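Local coordinates for protein putative oxidoreductase with NAD(P)-binding Rossmann-fold domain (Clostridium difficile, PDB 3UUW) that is probably an NAD(P)-dependent dehydrogenase of the GFO/IDH/MocA family, binding a dinucleotide through its Rossmann domain, with a substrate not yet established, at residues Asp68-His79 / Gly90-Ser101. Numbering follows the deposited sequence.
Sequences DCIFLHSSTETH and GVHVYVDKPLAS
Ile70 lies opposite Val93 and Leu72 opposite Val95 in neighbouring parallel strands, 69-72 and 92-95, of a Rossmann sheet, linked by helix 79-88 in a beta-alpha-beta crossover. Each bonds to the residues flanking its partner: four backbone hydrogen bonds run from His92 N to Asp68 O through to Leu72 N to Tyr94 O (2.7 Å); a fifth, Asp96 N to Leu72 O, is weak, as the strands part. At the opposite end a water donates to both Asp68 O and Gly90 O, where Gly90, with positive phi, closes the preceding helix in a Schellman motif.

Tyr94 CB sits over one face of the Phe71 ring, toward its rim, a CH-pi contact; the two rings are oblique, planes 34° apart, CD2 of Phe71 3.4 Å from Tyr94 CD1. Helix 269-281 packs on this face, and Tyr94 OH hydrogen-bonds with Tyr22 OH. On the other face Leu72 and Val93, both apolar, pack on helix 79-88, Leu72 CD2 beside Val95 CG2.

Beyond the strands polar groups take over. With CG beside its backbone N (chi1 -49°), His73 swings its ring so that ND1 donates to Asp96 OD2 at 3.0 Å, in the ring plane but from above the carboxylate. Aspartate suits this place by its two oxygens: OD1 hydrogen-bonds to the hydroxyl of Tyr22, whose ring stacks on His73.

His79 suits its buried place because both ring nitrogens can donate: ND1 to Leu99 O at 2.9 Å and weakly to Pro98 O, NE2 to Ser74 O at 3.0 Å. Beta-branched Val95 presents CG2 centrally over one ring face, 3.5 Å from the centroid; Thr76 CA lies over the other. A cis peptide precedes Pro98, whose ring meets Thr76 CG2; waters join Thr76 OG1 to Lys97 O and Thr76 O to Ser101 N.

Donation from both nitrogens is consistent with a protonated His79, whose charge the three carbonyls would stabilise.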
# COMPACT_ATOMS: atom_id res chain seq x y z
N ASP A 68 14.84 -24.92 -37.68
CA ASP A 68 16.12 -25.02 -36.99
C ASP A 68 15.88 -25.21 -35.48
O ASP A 68 16.75 -25.72 -34.77
CB ASP A 68 16.96 -23.76 -37.21
CG ASP A 68 17.25 -23.49 -38.66
OD1 ASP A 68 17.81 -24.40 -39.31
OD2 ASP A 68 16.97 -22.37 -39.16
N CYS A 69 14.70 -24.80 -35.02
CA CYS A 69 14.37 -24.89 -33.60
C CYS A 69 12.86 -24.97 -33.40
O CYS A 69 12.08 -24.56 -34.28
CB CYS A 69 14.95 -23.70 -32.84
SG CYS A 69 14.21 -22.08 -33.23
N ILE A 70 12.47 -25.48 -32.24
CA ILE A 70 11.09 -25.69 -31.90
C ILE A 70 10.82 -25.25 -30.47
O ILE A 70 11.61 -25.55 -29.56
CB ILE A 70 10.72 -27.19 -31.98
CG1 ILE A 70 10.89 -27.73 -33.42
CG2 ILE A 70 9.30 -27.47 -31.43
CD1 ILE A 70 9.80 -27.34 -34.37
N PHE A 71 9.71 -24.54 -30.29
CA PHE A 71 9.12 -24.25 -28.97
C PHE A 71 8.06 -25.33 -28.76
O PHE A 71 7.12 -25.47 -29.55
CB PHE A 71 8.49 -22.83 -28.92
CG PHE A 71 9.49 -21.74 -28.68
CD1 PHE A 71 10.31 -21.28 -29.68
CD2 PHE A 71 9.57 -21.14 -27.43
CE1 PHE A 71 11.22 -20.28 -29.45
CE2 PHE A 71 10.49 -20.14 -27.20
CZ PHE A 71 11.30 -19.71 -28.20
N LEU A 72 8.27 -26.13 -27.72
CA LEU A 72 7.41 -27.26 -27.38
C LEU A 72 6.61 -26.99 -26.10
O LEU A 72 7.17 -26.81 -25.02
CB LEU A 72 8.28 -28.51 -27.20
CG LEU A 72 7.57 -29.76 -26.77
CD1 LEU A 72 6.55 -30.21 -27.81
CD2 LEU A 72 8.60 -30.86 -26.52
N HIS A 73 5.29 -26.96 -26.24
CA HIS A 73 4.42 -26.61 -25.11
C HIS A 73 3.41 -27.70 -24.87
O HIS A 73 2.28 -27.43 -24.49
CB HIS A 73 3.71 -25.26 -25.37
CG HIS A 73 4.63 -24.17 -25.82
ND1 HIS A 73 5.60 -23.63 -25.00
CD2 HIS A 73 4.74 -23.54 -27.01
CE1 HIS A 73 6.28 -22.72 -25.68
NE2 HIS A 73 5.77 -22.64 -26.89
N SER A 74 3.83 -28.94 -25.06
CA SER A 74 2.96 -30.11 -24.86
C SER A 74 2.94 -30.58 -23.40
O SER A 74 3.70 -30.09 -22.57
CB SER A 74 3.41 -31.26 -25.77
OG SER A 74 4.66 -31.77 -25.37
N SER A 75 2.07 -31.53 -23.11
CA SER A 75 1.95 -32.05 -21.76
C SER A 75 3.24 -32.70 -21.33
O SER A 75 3.91 -33.34 -22.13
CB SER A 75 0.84 -33.09 -21.68
OG SER A 75 1.17 -34.24 -22.43
N THR A 76 3.54 -32.59 -20.04
CA THR A 76 4.78 -33.13 -19.49
C THR A 76 5.03 -34.58 -19.88
O THR A 76 6.15 -34.94 -20.20
CB THR A 76 4.75 -33.05 -17.97
OG1 THR A 76 4.62 -31.69 -17.57
CG2 THR A 76 6.03 -33.64 -17.37
N GLU A 77 4.00 -35.41 -19.87
CA GLU A 77 4.19 -36.83 -20.17
C GLU A 77 4.64 -37.12 -21.62
O GLU A 77 5.22 -38.15 -21.87
CB GLU A 77 2.93 -37.64 -19.85
CG GLU A 77 1.76 -37.39 -20.78
CD GLU A 77 0.54 -38.24 -20.42
OE1 GLU A 77 0.72 -39.34 -19.87
OE2 GLU A 77 -0.60 -37.80 -20.71
N THR A 78 4.38 -36.20 -22.54
CA THR A 78 4.77 -36.38 -23.94
C THR A 78 6.15 -35.81 -24.24
O THR A 78 6.69 -36.01 -25.32
CB THR A 78 3.75 -35.70 -24.90
OG1 THR A 78 3.77 -34.28 -24.71
CG2 THR A 78 2.35 -36.22 -24.65
N HIS A 79 6.74 -35.09 -23.29
CA HIS A 79 8.04 -34.46 -23.58
C HIS A 79 9.12 -35.44 -24.03
O HIS A 79 9.81 -35.19 -25.01
CB HIS A 79 8.57 -33.73 -22.34
CG HIS A 79 7.83 -32.48 -22.00
ND1 HIS A 79 8.24 -31.65 -20.98
CD2 HIS A 79 6.73 -31.89 -22.54
CE1 HIS A 79 7.41 -30.63 -20.88
NE2 HIS A 79 6.49 -30.75 -21.81
N GLY A 90 17.59 -32.89 -35.65
CA GLY A 90 18.55 -31.78 -35.72
C GLY A 90 18.03 -30.41 -35.36
O GLY A 90 18.59 -29.41 -35.79
N VAL A 91 17.00 -30.36 -34.52
CA VAL A 91 16.44 -29.06 -34.14
C VAL A 91 16.69 -28.77 -32.66
O VAL A 91 16.59 -29.66 -31.82
CB VAL A 91 14.93 -28.95 -34.44
CG1 VAL A 91 14.64 -29.22 -35.94
CG2 VAL A 91 14.12 -29.88 -33.58
N HIS A 92 17.01 -27.51 -32.36
CA HIS A 92 17.14 -27.03 -30.97
C HIS A 92 15.75 -27.05 -30.37
O HIS A 92 14.74 -26.86 -31.08
CB HIS A 92 17.65 -25.60 -30.91
CG HIS A 92 18.95 -25.38 -31.61
ND1 HIS A 92 20.17 -25.60 -31.01
CD2 HIS A 92 19.21 -24.95 -32.86
CE1 HIS A 92 21.13 -25.31 -31.86
NE2 HIS A 92 20.58 -24.91 -32.99
N VAL A 93 15.66 -27.25 -29.06
CA VAL A 93 14.35 -27.37 -28.43
C VAL A 93 14.23 -26.54 -27.17
O VAL A 93 15.10 -26.59 -26.30
CB VAL A 93 14.06 -28.82 -28.06
CG1 VAL A 93 12.70 -28.94 -27.32
CG2 VAL A 93 14.07 -29.67 -29.32
N TYR A 94 13.21 -25.69 -27.15
CA TYR A 94 12.77 -25.02 -25.93
C TYR A 94 11.51 -25.73 -25.45
O TYR A 94 10.56 -25.93 -26.22
CB TYR A 94 12.46 -23.55 -26.20
CG TYR A 94 11.89 -22.79 -25.02
CD1 TYR A 94 10.53 -22.90 -24.65
CD2 TYR A 94 12.71 -21.95 -24.26
CE1 TYR A 94 10.02 -22.19 -23.57
CE2 TYR A 94 12.20 -21.23 -23.18
CZ TYR A 94 10.86 -21.36 -22.84
OH TYR A 94 10.38 -20.62 -21.76
N VAL A 95 11.47 -26.12 -24.18
CA VAL A 95 10.31 -26.85 -23.64
C VAL A 95 9.92 -26.26 -22.28
O VAL A 95 10.78 -25.85 -21.50
CB VAL A 95 10.60 -28.39 -23.54
CG1 VAL A 95 11.72 -28.67 -22.52
CG2 VAL A 95 9.40 -29.15 -23.18
N ASP A 96 8.62 -26.22 -21.99
CA ASP A 96 8.18 -25.84 -20.65
C ASP A 96 8.64 -26.86 -19.62
O ASP A 96 8.90 -28.04 -19.95
CB ASP A 96 6.68 -25.67 -20.59
CG ASP A 96 6.26 -24.35 -21.19
OD1 ASP A 96 6.73 -23.27 -20.69
OD2 ASP A 96 5.47 -24.38 -22.14
N LYS A 97 8.76 -26.40 -18.38
CA LYS A 97 9.17 -27.26 -17.29
C LYS A 97 8.08 -28.28 -16.97
O LYS A 97 6.90 -28.03 -17.26
CB LYS A 97 9.57 -26.44 -16.05
CG LYS A 97 8.61 -25.33 -15.54
CD LYS A 97 7.32 -25.85 -14.93
CE LYS A 97 6.15 -25.65 -15.86
NZ LYS A 97 4.92 -26.31 -15.37
N PRO A 98 8.46 -29.45 -16.46
CA PRO A 98 9.83 -29.95 -16.30
C PRO A 98 10.30 -30.55 -17.63
O PRO A 98 9.48 -30.81 -18.53
CB PRO A 98 9.67 -31.03 -15.25
CG PRO A 98 8.36 -31.61 -15.56
CD PRO A 98 7.49 -30.46 -16.00
N LEU A 99 11.59 -30.79 -17.77
CA LEU A 99 12.16 -31.33 -19.01
C LEU A 99 11.42 -32.61 -19.42
O LEU A 99 10.86 -32.70 -20.52
CB LEU A 99 13.63 -31.62 -18.80
CG LEU A 99 14.41 -32.22 -19.97
CD1 LEU A 99 14.10 -31.49 -21.28
CD2 LEU A 99 15.92 -32.18 -19.69
N ALA A 100 11.40 -33.60 -18.53
CA ALA A 100 10.69 -34.84 -18.79
C ALA A 100 10.00 -35.35 -17.51
O ALA A 100 10.18 -34.79 -16.43
CB ALA A 100 11.65 -35.88 -19.37
N SER A 101 9.19 -36.39 -17.63
CA SER A 101 8.48 -36.92 -16.47
C SER A 101 9.42 -37.31 -15.31
O SER A 101 9.05 -37.20 -14.12
CB SER A 101 7.63 -38.12 -16.89
OG SER A 101 6.68 -37.72 -17.87
O HOH W 1 19.04 -26.79 -35.94
O HOH W 2 8.20 -36.94 -20.49
O HOH W 3 5.29 -29.22 -19.14